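Local coordinates for MdbA protein (Corynebacterium matruchotii ATCC 14266, PDB 6BO0) that probably acts as a DsbA-like thiol-disulfide oxidoreductase, forming disulfide bonds in other proteins through a thioredoxin-type domain, at residues G85-G88 with H89-A93; G152-S155 with D156-K159; A162-N165 with A166-L169. One frame throughout, in Å; residues are numbered along the deposited sequence. Where two conformers were deposited one is given.

Contact 1 (G85-G88 with H89-A93); sequences GEIG and HSNKA
Asn-91 turns its amide nitrogen ND2 back toward the loop before its helix, where this one group serves several neighbours. ND2 donates to a water at 2.9 Å, and the same water donates to Glu-86 O at 2.8 Å, so the solvent molecule bridges side chain and loop carbonyl; Asp-83 OD2 is a second acceptor for ND2. With CG beside the backbone N (chi1 -84°), the amide is brought to Ile-87, whose side chain crosses it at about a right angle and sets CD1 3.9 Å from ND2.

One residue on, Lys-92 folds its methylenes over the carbonyl of Gly-88. Its CG lies 3.3 Å from Gly-88 O, while its own backbone N gives that oxygen a bond of 2.9 Å with an N-H...O angle of 162°. The extended chain then passes the carbonyl of Ile-87, and NZ reaches a water at 2.9 Å that donates at 3.2 Å to Ile-87 O. A salt bridge to Glu-128 gives the ammonium a charged partner as well.

Asp-83 also receives the amides of Gly-88 and Ser-90, tying down the start of the helix. Gly-88 is the N-cap of helix 89-103, and Ser-90 OG bonds Asp-46 and Ser-48: a capped helix entry close to the oxidised Cys-49, probably a redox-active cysteine as in other thioredoxin-type oxidoreductases.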
ATOM      1  N   GLY A  85      10.780 -10.406  11.923  1.00 18.92           N
ATOM      2  CA  GLY A  85      12.211 -10.306  11.617  1.00 24.03           C
ATOM      3  C   GLY A  85      12.682 -11.122  10.431  1.00 25.70           C
ATOM      4  O   GLY A  85      13.790 -10.911   9.921  1.00 31.47           O
ATOM      5  N   GLU A  86      11.870 -12.073  10.003  1.00 19.44           N
ATOM      6  CA  GLU A  86      12.218 -12.906   8.849  1.00 21.81           C
ATOM      7  C   GLU A  86      11.766 -12.252   7.546  1.00 18.47           C
ATOM      8  O   GLU A  86      11.026 -11.278   7.562  1.00 18.14           O
ATOM      9  CB  GLU A  86      11.559 -14.262   9.012  1.00 26.90           C
ATOM     10  CG  GLU A  86      11.982 -14.973  10.293  1.00 36.01           C
ATOM     11  CD  GLU A  86      12.143 -16.468  10.115  1.00 42.78           C
ATOM     12  OE1 GLU A  86      12.860 -16.890   9.180  1.00 51.92           O
ATOM     13  OE2 GLU A  86      11.568 -17.225  10.920  1.00 57.10           O
ATOM     14  N   ILE A  87      12.220 -12.784   6.419  1.00 19.57           N
ATOM     15  CA  ILE A  87      11.734 -12.325   5.127  1.00 17.62           C
ATOM     16  C   ILE A  87      10.574 -13.235   4.727  1.00 18.35           C
ATOM     17  O   ILE A  87      10.733 -14.345   4.216  1.00 22.08           O
ATOM     18  CB  ILE A  87      12.842 -12.296   4.067  1.00 20.32           C
ATOM     19  CG1 ILE A  87      14.023 -11.427   4.549  1.00 23.37           C
ATOM     20  CG2 ILE A  87      12.307 -11.769   2.737  1.00 23.59           C
ATOM     21  CD1 ILE A  87      13.634 -10.015   4.953  1.00 27.90           C
ATOM     22  N   GLY A  88       9.389 -12.736   5.001  1.00 14.49           N
ATOM     23  CA  GLY A  88       8.152 -13.448   4.804  1.00 13.81           C
ATOM     24  C   GLY A  88       7.193 -12.674   3.922  1.00 11.36           C
ATOM     25  O   GLY A  88       7.606 -11.879   3.093  1.00 11.81           O
ATOM     26  N   HIS A  89       5.906 -12.933   4.135  1.00 11.23           N
ATOM     27  CA  HIS A  89       4.896 -12.368   3.290  1.00 10.86           C
ATOM     28  C   HIS A  89       4.852 -10.851   3.329  1.00 10.28           C
ATOM     29  O   HIS A  89       4.666 -10.181   2.306  1.00 10.46           O
ATOM     30  CB  HIS A  89       3.521 -12.932   3.637  1.00 11.49           C
ATOM     31  CG  HIS A  89       2.481 -12.540   2.654  1.00 10.86           C
ATOM     32  ND1 HIS A  89       2.380 -13.155   1.423  1.00 11.50           N
ATOM     33  CD2 HIS A  89       1.521 -11.589   2.719  1.00 11.19           C
ATOM     34  CE1 HIS A  89       1.391 -12.576   0.765  1.00 11.74           C
ATOM     35  NE2 HIS A  89       0.863 -11.620   1.522  1.00 11.33           N
ATOM     36  N   SER A  90       4.994 -10.288   4.528  1.00 10.44           N
ATOM     37  CA  SER A  90       4.893  -8.834   4.625  1.00 10.24           C
ATOM     38  C   SER A  90       5.986  -8.140   3.822  1.00 10.26           C
ATOM     39  O   SER A  90       5.756  -7.106   3.171  1.00 10.55           O
ATOM     40  CB  SER A  90       4.929  -8.367   6.073  1.00 10.88           C
ATOM     41  OG  SER A  90       3.870  -8.954   6.820  1.00 11.55           O
ATOM     42  N   ASN A  91       7.192  -8.720   3.864  1.00 10.57           N
ATOM     43  CA  ASN A  91       8.301  -8.205   3.079  1.00 11.11           C
ATOM     44  C   ASN A  91       8.135  -8.457   1.588  1.00 10.76           C
ATOM     45  O   ASN A  91       8.425  -7.567   0.775  1.00 11.11           O
ATOM     46  CB  ASN A  91       9.611  -8.824   3.555  1.00 11.67           C
ATOM     47  CG  ASN A  91      10.180  -8.066   4.741  1.00 13.74           C
ATOM     48  OD1 ASN A  91      10.688  -6.954   4.579  1.00 17.15           O
ATOM     49  ND2 ASN A  91      10.079  -8.640   5.933  1.00 14.28           N
ATOM     50  N   LYS A  92       7.711  -9.648   1.204  1.00 10.19           N
ATOM     51  CA  LYS A  92       7.583  -9.947  -0.231  1.00 10.30           C
ATOM     52  C   LYS A  92       6.477  -9.107  -0.870  1.00  9.98           C
ATOM     53  O   LYS A  92       6.677  -8.474  -1.910  1.00 10.03           O
ATOM     54  CB  LYS A  92       7.373 -11.436  -0.449  1.00 11.09           C
ATOM     55  CG  LYS A  92       8.572 -12.303  -0.019  1.00 11.90           C
ATOM     56  CD  LYS A  92       8.215 -13.771   0.121  1.00 14.59           C
ATOM     57  CE  LYS A  92       9.275 -14.533   0.874  1.00 17.41           C
ATOM     58  NZ  LYS A  92       8.889 -15.955   1.043  1.00 20.27           N
ATOM     59  N   ALA A  93       5.314  -9.120  -0.259  1.00  9.33           N
ATOM     60  CA  ALA A  93       4.202  -8.312  -0.748  1.00  9.94           C
ATOM     61  C   ALA A  93       4.541  -6.830  -0.708  1.00  9.29           C
ATOM     62  O   ALA A  93       4.255  -6.105  -1.662  1.00  9.17           O
ATOM     63  CB  ALA A  93       2.945  -8.604   0.052  1.00 10.38           C
TER
HETATM   64  O   HOH W   1      11.473  -8.691   8.482  1.00 19.68           O
HETATM   65  O   HOH W   2      10.100 -17.310   3.246  1.00 53.28           O

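Contact 2 (G152-S155 with D156-K159); sequences GTYS and DEFK
Tyr-154 and Ser-155 offer their carbonyls to the amides four residues ahead, and so a turn becomes a helix. Phe-158 N meets Tyr-154 O at 2.8 Å, with an N-H...O angle of 158°; the next bond, from Lys-159 N to Ser-155 O, is longer at 3.1 Å. Just before them, Gly-152 takes positive phi in the Schellman motif that ends helix 143-151, a type I turn runs from it to Ser-155, and Tyr-154 is the N-cap of the new helix. Two waters extend this backbone pattern, one joining Gly-152 O to Asp-156 N and the other Thr-153 O to Glu-157 N.

The side chains of Tyr-154 and Glu-157 run side by side in the same direction. Ring and carboxylate planes are 42° apart, and OE1 of Glu-157 lies 3.9 Å from CD1 of Tyr-154, with a water donating to OE1 at 3.0 Å. Glu-157 OE2 is held by Tyr-98 and Lys-102. Farther along, Lys-159 has two conformers; in one of them chi1 of -72° lays CG 3.4 Å from Ser-155 O, and NZ comes within a long 3.6 Å of Asp-156 OD1, a doubtful bridge.

Helix 89-103 flanks the junction: Tyr-154 rests on Thr-99 and Lys-102 and bonds Asp-103, whereas Ser-155 and Phe-158 touch Thr-95, fitting the start of helix 155-172 against it.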
ATOM      1  N   GLY A 152      13.688  -9.097  -6.869  1.00 11.60           N
ATOM      2  CA  GLY A 152      13.891  -8.469  -5.576  1.00 12.42           C
ATOM      3  C   GLY A 152      14.833  -7.288  -5.608  1.00 12.56           C
ATOM      4  O   GLY A 152      15.546  -7.009  -4.653  1.00 12.79           O
ATOM      5  N   THR A 153      14.801  -6.554  -6.702  1.00 11.96           N
ATOM      6  CA  THR A 153      15.672  -5.405  -6.881  1.00 12.78           C
ATOM      7  C   THR A 153      15.561  -4.407  -5.727  1.00 12.80           C
ATOM      8  O   THR A 153      16.560  -3.832  -5.292  1.00 14.68           O
ATOM      9  CB  THR A 153      15.413  -4.766  -8.262  1.00 13.60           C
ATOM     10  OG1 THR A 153      15.629  -5.758  -9.276  1.00 15.28           O
ATOM     11  CG2 THR A 153      16.287  -3.541  -8.493  1.00 15.90           C
ATOM     12  N   TYR A 154      14.332  -4.209  -5.235  1.00 11.87           N
ATOM     13  CA  TYR A 154      14.107  -3.270  -4.149  1.00 11.49           C
ATOM     14  C   TYR A 154      13.900  -3.935  -2.795  1.00 12.15           C
ATOM     15  O   TYR A 154      13.441  -3.260  -1.849  1.00 12.58           O
ATOM     16  CB  TYR A 154      12.935  -2.344  -4.467  1.00 12.30           C
ATOM     17  CG  TYR A 154      13.163  -1.440  -5.663  1.00 13.22           C
ATOM     18  CD1 TYR A 154      14.316  -0.673  -5.813  1.00 20.03           C
ATOM     19  CD2 TYR A 154      12.185  -1.315  -6.614  1.00 14.36           C
ATOM     20  CE1 TYR A 154      14.459   0.178  -6.911  1.00 22.10           C
ATOM     21  CE2 TYR A 154      12.299  -0.469  -7.680  1.00 17.22           C
ATOM     22  CZ  TYR A 154      13.441   0.264  -7.842  1.00 18.86           C
ATOM     23  OH  TYR A 154      13.528   1.106  -8.922  1.00 23.79           O
ATOM     24  N   SER A 155      14.230  -5.211  -2.637  1.00 12.11           N
ATOM     25  CA  SER A 155      14.037  -5.851  -1.341  1.00 13.02           C
ATOM     26  C   SER A 155      14.741  -5.167  -0.203  1.00 14.09           C
ATOM     27  O   SER A 155      14.174  -4.957   0.869  1.00 14.93           O
ATOM     28  CB  SER A 155      14.445  -7.312  -1.413  1.00 13.81           C
ATOM     29  OG  SER A 155      13.549  -8.028  -2.260  1.00 14.60           O
ATOM     30  N   ASP A 156      15.987  -4.786  -0.411  1.00 14.41           N
ATOM     31  CA  ASP A 156      16.728  -4.147   0.655  1.00 16.20           C
ATOM     32  C   ASP A 156      16.244  -2.717   0.900  1.00 15.14           C
ATOM     33  O   ASP A 156      16.146  -2.277   2.048  1.00 16.96           O
ATOM     34  CB  ASP A 156      18.214  -4.219   0.345  1.00 21.20           C
ATOM     35  CG  ASP A 156      18.774  -5.653   0.480  1.00 24.65           C
ATOM     36  OD1 ASP A 156      18.080  -6.549   1.027  1.00 31.12           O
ATOM     37  OD2 ASP A 156      19.916  -5.879   0.047  1.00 35.80           O
ATOM     38  N   GLU A 157      15.929  -1.993  -0.168  1.00 14.31           N
ATOM     39  CA  GLU A 157      15.360  -0.659  -0.038  1.00 14.79           C
ATOM     40  C   GLU A 157      14.059  -0.721   0.767  1.00 13.96           C
ATOM     41  O   GLU A 157      13.811   0.103   1.653  1.00 14.07           O
ATOM     42  CB  GLU A 157      15.135  -0.108  -1.418  1.00 15.91           C
ATOM     43  CG  GLU A 157      14.715   1.344  -1.494  1.00 19.18           C
ATOM     44  CD  GLU A 157      14.945   1.924  -2.885  1.00 19.68           C
ATOM     45  OE1 GLU A 157      16.073   1.821  -3.405  1.00 24.70           O
ATOM     46  OE2 GLU A 157      14.032   2.507  -3.462  1.00 21.55           O
ATOM     47  N   PHE A 158      13.238  -1.730   0.485  1.00 12.74           N
ATOM     48  CA  PHE A 158      11.986  -1.890   1.190  1.00 12.64           C
ATOM     49  C   PHE A 158      12.202  -2.199   2.671  1.00 13.38           C
ATOM     50  O   PHE A 158      11.462  -1.724   3.520  1.00 13.21           O
ATOM     51  CB  PHE A 158      11.101  -2.964   0.542  1.00 13.78           C
ATOM     52  CG  PHE A 158       9.822  -3.148   1.322  1.00 12.15           C
ATOM     53  CD1 PHE A 158       8.798  -2.208   1.218  1.00 13.13           C
ATOM     54  CD2 PHE A 158       9.704  -4.150   2.263  1.00 13.40           C
ATOM     55  CE1 PHE A 158       7.674  -2.299   2.021  1.00 13.80           C
ATOM     56  CE2 PHE A 158       8.579  -4.239   3.075  1.00 13.19           C
ATOM     57  CZ  PHE A 158       7.572  -3.304   2.952  1.00 13.81           C
ATOM     58  N   LYS A 159      13.213  -3.002   3.004  1.00 13.70           N
ATOM     59  CA  LYS A 159      13.502  -3.255   4.424  0.60 15.36           C
ATOM     60  C   LYS A 159      13.689  -1.933   5.175  1.00 14.36           C
ATOM     61  O   LYS A 159      13.189  -1.758   6.305  1.00 15.10           O
ATOM     62  CB  LYS A 159      14.735  -4.145   4.596  0.60 18.66           C
ATOM     63  CG  LYS A 159      14.529  -5.608   4.213  0.60 22.33           C
ATOM     64  CD  LYS A 159      15.794  -6.422   4.458  0.60 31.23           C
ATOM     65  CE  LYS A 159      15.915  -7.606   3.508  0.60 34.60           C
ATOM     66  NZ  LYS A 159      17.039  -8.496   3.906  0.60 40.73           N
TER
HETATM   67  O   HOH W   3      17.494  -5.712  -2.854  1.00 18.37           O
HETATM   68  O   HOH W   4      17.164  -2.652  -2.718  1.00 19.05           O
HETATM   69  O   HOH W   5      17.438  -0.596  -4.464  1.00 35.70           O

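Contact 3 (A162-N165 with A166-L169); sequences ADDN and AKKL
Lys-167 leaves its helix with CB 3.6 Å from Asp-163 O, the carbonyl that its own backbone N bonds one turn earlier. Because CG sits beside the backbone N (chi1 -72°), the chain turns back over the preceding turn, and CG comes to 3.3 Å from that same Asp-163 O. CD follows at 3.7 Å and CE at 4.0 Å from this oxygen, so the methylenes slip past it one after another as the extended chain draws away. CD also passes OD1 of Asp-164 at the limit of contact. At the tip the lysine does not meet the carboxylate directly: NZ and Asp-164 OD1 are 4.4 Å apart, beyond a salt bridge. A water fills the step, accepting a hydrogen bond from NZ at 2.9 Å and donating one to OD1 at 2.7 Å. The other carboxylate oxygen, OD2, is engaged by Lys-160, which places Asp-164 between two lysines of the same helix.

On the buried side, Ala-166 turns its CB to within 3.5 Å of Asp-163 O and packs on Phe-81, and Leu-169 reaches Tyr-44 and Phe-183 of the central sheet. Asn-165 sends its amide inward: OD1 accepts from Arg-77 and also bonds Ser-26 OG, and ND2 donates to Thr-78 O, so both polar atoms of this buried group are satisfied. Four successive backbone bonds, each from an amide to the carbonyl four residues back, carry the helix through.

The Asp-164 and Lys-167 charges lie away from the buried Ala-166, Asn-165 and Leu-169 and are coupled through solvent; their electrostatic pull is probably weaker than that of a direct ion pair, and the Lys-160 bridge would help keep Asp-164 ionised.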
ATOM      1  N   ALA A 162      10.324   0.029   5.569  1.00 11.47           N
ATOM      2  CA  ALA A 162       9.524  -0.534   6.652  1.00 12.22           C
ATOM      3  C   ALA A 162      10.082  -0.130   8.023  1.00 12.08           C
ATOM      4  O   ALA A 162       9.329   0.272   8.918  1.00 13.05           O
ATOM      5  CB  ALA A 162       9.491  -2.045   6.507  1.00 12.87           C
ATOM      6  N   ASP A 163      11.399  -0.227   8.178  1.00 13.33           N
ATOM      7  CA  ASP A 163      12.006   0.173   9.442  1.00 14.04           C
ATOM      8  C   ASP A 163      11.782   1.663   9.718  1.00 14.09           C
ATOM      9  O   ASP A 163      11.490   2.062  10.853  1.00 15.15           O
ATOM     10  CB  ASP A 163      13.514  -0.101   9.422  1.00 15.70           C
ATOM     11  CG  ASP A 163      13.875  -1.572   9.476  1.00 17.83           C
ATOM     12  OD1 ASP A 163      13.028  -2.419   9.802  1.00 20.06           O
ATOM     13  OD2 ASP A 163      15.083  -1.874   9.250  1.00 21.25           O
ATOM     14  N   ASP A 164      11.923   2.477   8.672  1.00 13.35           N
ATOM     15  CA  ASP A 164      11.742   3.909   8.808  1.00 14.34           C
ATOM     16  C   ASP A 164      10.306   4.267   9.187  1.00 14.11           C
ATOM     17  O   ASP A 164      10.076   5.166  10.001  1.00 14.24           O
ATOM     18  CB  ASP A 164      12.164   4.639   7.530  1.00 15.39           C
ATOM     19  CG  ASP A 164      13.670   4.663   7.335  1.00 17.11           C
ATOM     20  OD1 ASP A 164      14.396   4.307   8.277  1.00 19.29           O
ATOM     21  OD2 ASP A 164      14.100   5.075   6.245  1.00 20.33           O
ATOM     22  N   ASN A 165       9.329   3.575   8.601  1.00 12.54           N
ATOM     23  CA  ASN A 165       7.946   3.832   8.989  1.00 12.41           C
ATOM     24  C   ASN A 165       7.664   3.411  10.420  1.00 12.83           C
ATOM     25  O   ASN A 165       6.979   4.133  11.133  1.00 13.88           O
ATOM     26  CB  ASN A 165       7.004   3.170   8.011  1.00 11.60           C
ATOM     27  CG  ASN A 165       6.966   3.895   6.689  1.00 11.78           C
ATOM     28  OD1 ASN A 165       7.045   5.131   6.659  1.00 13.05           O
ATOM     29  ND2 ASN A 165       6.853   3.159   5.596  1.00 11.54           N
ATOM     30  N   ALA A 166       8.220   2.287  10.859  1.00 13.28           N
ATOM     31  CA  ALA A 166       8.076   1.895  12.257  1.00 13.73           C
ATOM     32  C   ALA A 166       8.662   2.960  13.188  1.00 14.04           C
ATOM     33  O   ALA A 166       8.078   3.282  14.217  1.00 15.61           O
ATOM     34  CB  ALA A 166       8.735   0.568  12.495  1.00 16.44           C
ATOM     35  N   LYS A 167       9.837   3.493  12.844  1.00 15.25           N
ATOM     36  CA  LYS A 167      10.490   4.524  13.662  1.00 16.22           C
ATOM     37  C   LYS A 167       9.631   5.787  13.720  1.00 16.04           C
ATOM     38  O   LYS A 167       9.478   6.397  14.780  1.00 17.66           O
ATOM     39  CB  LYS A 167      11.863   4.846  13.092  1.00 17.90           C
ATOM     40  CG  LYS A 167      12.881   3.737  13.329  1.00 23.67           C
ATOM     41  CD  LYS A 167      14.196   3.968  12.599  1.00 28.82           C
ATOM     42  CE  LYS A 167      15.049   2.707  12.672  1.00 35.12           C
ATOM     43  NZ  LYS A 167      16.347   2.812  11.954  1.00 37.83           N
ATOM     44  N   LYS A 168       9.076   6.194  12.580  1.00 15.12           N
ATOM     45  CA  LYS A 168       8.212   7.366  12.539  1.00 14.94           C
ATOM     46  C   LYS A 168       6.955   7.153  13.371  1.00 14.58           C
ATOM     47  O   LYS A 168       6.519   8.048  14.093  1.00 15.74           O
ATOM     48  CB  LYS A 168       7.855   7.733  11.095  1.00 15.96           C
ATOM     49  CG  LYS A 168       7.066   9.026  10.987  1.00 15.84           C
ATOM     50  CD  LYS A 168       6.817   9.450   9.547  1.00 18.03           C
ATOM     51  CE  LYS A 168       5.869  10.631   9.427  1.00 20.32           C
ATOM     52  NZ  LYS A 168       6.285  11.794  10.242  1.00 24.59           N
ATOM     53  N   LEU A 169       6.345   5.979  13.267  1.00 13.49           N
ATOM     54  CA  LEU A 169       5.145   5.699  14.023  1.00 13.88           C
ATOM     55  C   LEU A 169       5.417   5.774  15.516  1.00 14.46           C
ATOM     56  O   LEU A 169       4.625   6.335  16.271  1.00 15.77           O
ATOM     57  CB  LEU A 169       4.600   4.317  13.628  1.00 14.01           C
ATOM     58  CG  LEU A 169       3.371   3.845  14.395  1.00 13.32           C
ATOM     59  CD1 LEU A 169       2.232   4.856  14.310  1.00 14.04           C
ATOM     60  CD2 LEU A 169       2.919   2.484  13.908  1.00 14.42           C
TER
HETATM   61  O   HOH W   6      16.273   2.599   9.082  1.00 29.70           O

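In the fold
Contact 1, contact 2 and contact 3 follow one another in series along the chain, all inside the thioredoxin-type domain. Contact 1 opens helix 89-103, and contacts 2 and 3 lie on helix 155-172, at its start and farther along it. The centres of contacts 1 and 2 are about 11 Å apart, and the two meet directly where Asn-91 packs on Phe-158. Contact 3 lies about 15 Å from each of the others, centre to centre, and turns toward the sheet instead. Helix 155-172 thereby connects the entry of helix 89-103, near the oxidised Cys-49, with strands 39-45 and 181-184.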